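Local atomic coordinates of beta-lactamase (PDB entry 6PQ9), a protein that probably hydrolyses the amide bond of beta-lactam antibiotics to give substituted beta-amino acids, as a class A enzyme of antibiotic resistance. Residues S106-R109 / D110-D114. The protein carries 1 engineered substitution. Numbering follows the deposited sequence.
Sequences SPLR and DKYPD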
ATOM      1  N   SER A 106      -5.409  15.160   4.751  1.00 37.09           N
ATOM      2  CA  SER A 106      -4.103  15.791   4.663  1.00 37.69           C
ATOM      3  C   SER A 106      -3.669  16.386   5.992  1.00 41.20           C
ATOM      4  O   SER A 106      -3.929  17.568   6.256  1.00 44.52           O
ATOM      5  CB  SER A 106      -4.114  16.877   3.585  1.00 38.14           C
ATOM      6  OG  SER A 106      -2.838  17.475   3.452  1.00 36.68           O
ATOM      7  N   PRO A 107      -3.002  15.616   6.846  1.00 33.96           N
ATOM      8  CA  PRO A 107      -2.363  16.219   8.028  1.00 39.08           C
ATOM      9  C   PRO A 107      -1.422  17.361   7.691  1.00 42.93           C
ATOM     10  O   PRO A 107      -1.232  18.270   8.510  1.00 41.30           O
ATOM     11  CB  PRO A 107      -1.616  15.039   8.659  1.00 38.64           C
ATOM     12  CG  PRO A 107      -2.407  13.829   8.231  1.00 38.05           C
ATOM     13  CD  PRO A 107      -3.006  14.144   6.892  1.00 38.51           C
ATOM     14  N   LEU A 108      -0.823  17.337   6.500  1.00 42.81           N
ATOM     15  CA  LEU A 108       0.062  18.416   6.086  1.00 40.66           C
ATOM     16  C   LEU A 108      -0.695  19.733   6.007  1.00 42.13           C
ATOM     17  O   LEU A 108      -0.244  20.755   6.535  1.00 40.18           O
ATOM     18  CB  LEU A 108       0.696  18.076   4.735  1.00 38.92           C
ATOM     19  CG  LEU A 108       2.178  17.704   4.611  1.00 36.53           C
ATOM     20  CD1 LEU A 108       2.808  17.437   5.951  1.00 29.52           C
ATOM     21  CD2 LEU A 108       2.388  16.531   3.654  1.00 31.81           C
ATOM     22  N   ARG A 109      -1.855  19.732   5.342  1.00 41.22           N
ATOM     23  CA  ARG A 109      -2.648  20.953   5.263  1.00 43.28           C
ATOM     24  C   ARG A 109      -3.117  21.391   6.643  1.00 48.43           C
ATOM     25  O   ARG A 109      -3.159  22.589   6.940  1.00 47.09           O
ATOM     26  CB  ARG A 109      -3.852  20.761   4.343  1.00 44.29           C
ATOM     27  CG  ARG A 109      -4.690  22.036   4.172  1.00 48.40           C
ATOM     28  CD  ARG A 109      -6.160  21.771   4.462  1.00 52.38           C
ATOM     29  NE  ARG A 109      -6.626  20.674   3.632  1.00 59.96           N
ATOM     30  CZ  ARG A 109      -7.028  19.489   4.083  1.00 52.66           C
ATOM     31  NH1 ARG A 109      -7.061  19.222   5.390  1.00 45.78           N
ATOM     32  NH2 ARG A 109      -7.396  18.566   3.203  1.00 47.17           N
ATOM     33  N   ASP A 110      -3.465  20.432   7.503  1.00 40.32           N
ATOM     34  CA  ASP A 110      -3.912  20.775   8.848  1.00 46.85           C
ATOM     35  C   ASP A 110      -2.803  21.437   9.654  1.00 43.69           C
ATOM     36  O   ASP A 110      -3.081  22.282  10.509  1.00 42.38           O
ATOM     37  CB  ASP A 110      -4.415  19.523   9.580  1.00 43.91           C
ATOM     38  CG  ASP A 110      -5.692  18.957   8.972  1.00 51.68           C
ATOM     39  OD1 ASP A 110      -6.396  19.694   8.245  1.00 49.28           O
ATOM     40  OD2 ASP A 110      -5.986  17.763   9.217  1.00 56.85           O
ATOM     41  N   LYS A 111      -1.552  21.063   9.408  1.00 43.75           N
ATOM     42  CA  LYS A 111      -0.439  21.638  10.148  1.00 40.50           C
ATOM     43  C   LYS A 111       0.043  22.962   9.559  1.00 41.46           C
ATOM     44  O   LYS A 111       0.485  23.835  10.309  1.00 40.49           O
ATOM     45  CB  LYS A 111       0.713  20.635  10.204  1.00 40.87           C
ATOM     46  CG  LYS A 111       1.837  21.025  11.147  1.00 39.01           C
ATOM     47  CD  LYS A 111       2.922  19.966  11.146  1.00 43.49           C
ATOM     48  CE  LYS A 111       4.180  20.453  11.855  1.00 52.98           C
ATOM     49  NZ  LYS A 111       4.393  19.770  13.172  1.00 61.03           N
ATOM     50  N   TYR A 112      -0.040  23.133   8.238  1.00 39.52           N
ATOM     51  CA  TYR A 112       0.363  24.359   7.548  1.00 44.23           C
ATOM     52  C   TYR A 112      -0.797  24.833   6.681  1.00 47.50           C
ATOM     53  O   TYR A 112      -0.757  24.731   5.449  1.00 40.92           O
ATOM     54  CB  TYR A 112       1.618  24.142   6.701  1.00 44.06           C
ATOM     55  CG  TYR A 112       2.715  23.372   7.408  1.00 40.20           C
ATOM     56  CD1 TYR A 112       3.590  24.012   8.277  1.00 35.44           C
ATOM     57  CD2 TYR A 112       2.888  22.008   7.190  1.00 40.68           C
ATOM     58  CE1 TYR A 112       4.605  23.321   8.922  1.00 34.62           C
ATOM     59  CE2 TYR A 112       3.902  21.305   7.831  1.00 39.90           C
ATOM     60  CZ  TYR A 112       4.757  21.968   8.697  1.00 39.09           C
ATOM     61  OH  TYR A 112       5.767  21.281   9.337  1.00 39.34           O
ATOM     62  N   PRO A 113      -1.850  25.369   7.306  1.00 45.69           N
ATOM     63  CA  PRO A 113      -3.049  25.740   6.538  1.00 48.81           C
ATOM     64  C   PRO A 113      -2.809  26.875   5.579  1.00 44.29           C
ATOM     65  O   PRO A 113      -3.532  26.997   4.583  1.00 52.44           O
ATOM     66  CB  PRO A 113      -4.055  26.141   7.625  1.00 48.74           C
ATOM     67  CG  PRO A 113      -3.428  25.761   8.913  1.00 41.36           C
ATOM     68  CD  PRO A 113      -1.976  25.698   8.731  1.00 40.50           C
ATOM     69  N   ASP A 114      -1.819  27.717   5.853  1.00 46.87           N
ATOM     70  CA  ASP A 114      -1.481  28.803   4.948  1.00 50.51           C
ATOM     71  C   ASP A 114      -0.508  28.388   3.858  1.00 45.56           C
ATOM     72  O   ASP A 114      -0.358  29.125   2.883  1.00 48.37           O
ATOM     73  CB  ASP A 114      -0.903  29.974   5.739  1.00 54.48           C
ATOM     74  CG  ASP A 114      -1.893  30.525   6.750  1.00 57.52           C
ATOM     75  OD1 ASP A 114      -3.100  30.596   6.411  1.00 53.20           O
ATOM     76  OD2 ASP A 114      -1.467  30.867   7.877  1.00 57.67           O
TER
HETATM   77  O   HOH W   1      -7.250  16.153   6.976  1.00 42.15           O
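R109 and D110 form a salt bridge between neighbouring positions at the surface. R109 NH1 lies 3.0 Å from D110 OD1, and the carboxylate oxygen meets the guanidinium at its edge. The hydrogen bond within this pair is weak, with the two planes turned 52° apart. CG of R109 is anti to the backbone N (chi1 -177°), and bends at chi2 (-128°) and chi3 bring the guanidinium to S106. S106 CB lies over the rim of one guanidinium face. NE is held by the carbonyl oxygen of L101. A water joins the two segments as well: it donates to D110 OD2 and accepts from S106 N at 3.1 Å. Further along, Y112 OH hydrogen-bonds to E123 OE2.

Backbone bonds follow the short helix 107-111. D110 N donates to S106 O, and K111 N to P107 O. Y112 N donates to L108 O at 2.9 Å. L108 O also takes a weak bond from K111 N. Past the helix, P113 CA makes a CA-H...O contact of 3.2 Å with R109 O. S106 is the N-cap: its OG accepts a nearly straight bond from R109 N at 3.1 Å. D133 bonds both to this hydroxyl and to L108 N, which ties the start of the helix to the loop after helix 121-130. The helix belongs to the class A beta-lactamase fold and lies in the connection between the paired strands 92-95 and 117-120.

Apolar contact is slight. L108 CD1 approaches Y112 CE2 at 4.4 Å. The Y112 ring packs against V117 and L119 of strand 117-120. K111 CG rests over the rim of one ring face.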